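Local coordinates for putative periplasmic protein (Salmonella enterica, PDB 3OE3) that probably inhibits host C-type lysozymes in the periplasm, helping the bacterium withstand this arm of host defense, at residues A32-V37 with T62-Y66. Numbering follows the deposited sequence.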
loop_
_atom_site.group_PDB
_atom_site.type_symbol
_atom_site.label_atom_id
_atom_site.label_comp_id
_atom_site.label_asym_id
_atom_site.label_seq_id
_atom_site.Cartn_x
_atom_site.Cartn_y
_atom_site.Cartn_z
ATOM N N ALA C 32 5.546 4.655 -3.223
ATOM C CA ALA C 32 4.539 5.052 -2.249
ATOM C C ALA C 32 3.255 4.325 -2.566
ATOM O O ALA C 32 3.016 3.949 -3.706
ATOM C CB ALA C 32 4.315 6.563 -2.299
ATOM N N ILE C 33 2.417 4.114 -1.554
ATOM C CA ILE C 33 1.091 3.571 -1.800
ATOM C C ILE C 33 0.083 4.422 -1.057
ATOM O O ILE C 33 0.256 4.712 0.123
ATOM C CB ILE C 33 0.928 2.122 -1.307
ATOM C CG1 ILE C 33 2.047 1.219 -1.836
ATOM C CG2 ILE C 33 -0.431 1.567 -1.757
ATOM C CD1 ILE C 33 2.147 -0.073 -1.059
ATOM N N ILE C 34 -0.958 4.831 -1.771
ATOM C CA ILE C 34 -2.072 5.572 -1.168
ATOM C C ILE C 34 -3.368 4.809 -1.394
ATOM O O ILE C 34 -3.415 3.894 -2.204
ATOM C CB ILE C 34 -2.188 7.006 -1.749
ATOM C CG1 ILE C 34 -2.480 6.962 -3.247
ATOM C CG2 ILE C 34 -0.929 7.813 -1.428
ATOM C CD1 ILE C 34 -2.857 8.353 -3.859
ATOM N N SER C 35 -4.417 5.167 -0.657
ATOM C CA SER C 35 -5.718 4.554 -0.832
ATOM C C SER C 35 -6.705 5.652 -1.221
ATOM O O SER C 35 -6.862 6.629 -0.494
ATOM C CB SER C 35 -6.144 3.875 0.474
ATOM O OG SER C 35 -7.421 3.282 0.369
ATOM N N GLN C 36 -7.332 5.495 -2.382
ATOM C CA GLN C 36 -8.360 6.428 -2.875
ATOM C C GLN C 36 -9.519 5.664 -3.498
ATOM O O GLN C 36 -9.307 4.688 -4.207
ATOM C CB GLN C 36 -7.769 7.362 -3.934
ATOM C CG GLN C 36 -6.981 8.525 -3.382
ATOM C CD GLN C 36 -7.869 9.515 -2.661
ATOM O OE1 GLN C 36 -8.860 9.995 -3.213
ATOM N NE2 GLN C 36 -7.539 9.805 -1.412
ATOM N N VAL C 37 -10.744 6.138 -3.267
ATOM C CA VAL C 37 -11.927 5.486 -3.802
ATOM C C VAL C 37 -11.881 3.988 -3.521
ATOM O O VAL C 37 -12.224 3.164 -4.370
ATOM C CB VAL C 37 -12.106 5.748 -5.304
ATOM C CG1 VAL C 37 -13.560 5.494 -5.717
ATOM C CG2 VAL C 37 -11.712 7.182 -5.628
ATOM N N THR C 62 -4.282 9.009 -12.623
ATOM C CA THR C 62 -3.535 10.248 -12.794
ATOM C C THR C 62 -3.155 10.883 -11.456
ATOM O O THR C 62 -2.739 12.037 -11.409
ATOM C CB THR C 62 -4.326 11.272 -13.634
ATOM O OG1 THR C 62 -5.510 11.658 -12.926
ATOM C CG2 THR C 62 -4.715 10.671 -14.989
ATOM N N TYR C 63 -3.279 10.126 -10.365
ATOM C CA TYR C 63 -2.840 10.620 -9.072
ATOM C C TYR C 63 -1.352 10.916 -9.074
ATOM O O TYR C 63 -0.545 10.119 -9.562
ATOM C CB TYR C 63 -3.144 9.606 -7.956
ATOM C CG TYR C 63 -4.626 9.370 -7.726
ATOM C CD1 TYR C 63 -5.458 10.396 -7.267
ATOM C CD2 TYR C 63 -5.188 8.125 -7.951
ATOM C CE1 TYR C 63 -6.790 10.177 -7.048
ATOM C CE2 TYR C 63 -6.539 7.900 -7.740
ATOM C CZ TYR C 63 -7.337 8.932 -7.296
ATOM O OH TYR C 63 -8.681 8.718 -7.086
ATOM N N LYS C 64 -1.003 12.069 -8.518
ATOM C CA LYS C 64 0.370 12.405 -8.215
ATOM C C LYS C 64 0.455 12.968 -6.791
ATOM O O LYS C 64 -0.411 13.739 -6.335
ATOM C CB LYS C 64 0.929 13.401 -9.240
ATOM C CG LYS C 64 1.080 12.820 -10.637
ATOM C CD LYS C 64 1.690 13.841 -11.597
ATOM C CE LYS C 64 2.102 13.196 -12.911
ATOM N NZ LYS C 64 1.011 12.374 -13.496
ATOM N N LEU C 65 1.499 12.555 -6.088
ATOM C CA LEU C 65 1.702 12.931 -4.706
ATOM C C LEU C 65 2.974 13.758 -4.661
ATOM O O LEU C 65 4.069 13.278 -5.009
ATOM C CB LEU C 65 1.839 11.659 -3.841
ATOM C CG LEU C 65 2.245 11.859 -2.378
ATOM C CD1 LEU C 65 1.112 12.557 -1.619
ATOM C CD2 LEU C 65 2.611 10.509 -1.709
ATOM N N TYR C 66 2.839 15.021 -4.275
ATOM C CA TYR C 66 3.990 15.899 -4.214
ATOM C C TYR C 66 4.344 16.149 -2.770
ATOM O O TYR C 66 3.508 16.614 -1.997
ATOM C CB TYR C 66 3.687 17.224 -4.909
ATOM C CG TYR C 66 3.393 17.057 -6.373
ATOM C CD1 TYR C 66 4.400 17.154 -7.315
ATOM C CD2 TYR C 66 2.108 16.781 -6.816
ATOM C CE1 TYR C 66 4.134 16.994 -8.659
ATOM C CE2 TYR C 66 1.836 16.620 -8.158
ATOM C CZ TYR C 66 2.853 16.732 -9.073
ATOM O OH TYR C 66 2.584 16.577 -10.414
HETATM O O HOH W 1 -10.098 10.820 -6.048
#
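Across the interior of the eight-stranded antiparallel beta barrel of this MliC-family inhibitor, Ala32, Ile34 and Gln36 of strand 30-36 face Leu65 of strand 64-68 and Tyr63 just before it. Strands 30-36 and 64-68 are not sheet neighbours, and no direct hydrogen bond joins these segments; side chains bridge the gap. Near one end of these strands the partly exposed Tyr63 reaches across the gap to Gln36. Gln36 CG, anti to the carbonyl carbon (chi1 -80°), lies over one face of the Tyr63 ring, 4.3 Å from the centroid and 25° off the normal, a CH-pi contact. Gln36 CB sits at the hydroxyl end, 3.6 Å from Tyr63 OH, and the amide plane is turned 66° from the ring rather than stacked on it. A water in the plane of the ring, at its edge, ties the two polar ends together: it lies 2.7 Å from Tyr63 OH and donates a longer bond of 3.2 Å to Gln36 OE1. Just past the strand end, Val37 brings CG2 to 3.7 Å from the same hydroxyl oxygen. Deeper in, the contact turns wholly apolar and looser. Ile34 extends CD1 to 4.3 Å from Tyr63 CB, while its other branch, CG2, meets Leu65 CD2; that leucine methyl also lies 4.3 Å from Ala32 CB. Around these apolar side chains, Tyr54 of strand 52-56, Tyr22 and Met18 of strand 16-24, and Met43 of strand 39-45 pack against Leu65, and Leu74 of strand 71-76 touches Ile34. Ile33 points the other way, meeting Ile33 of the second subunit.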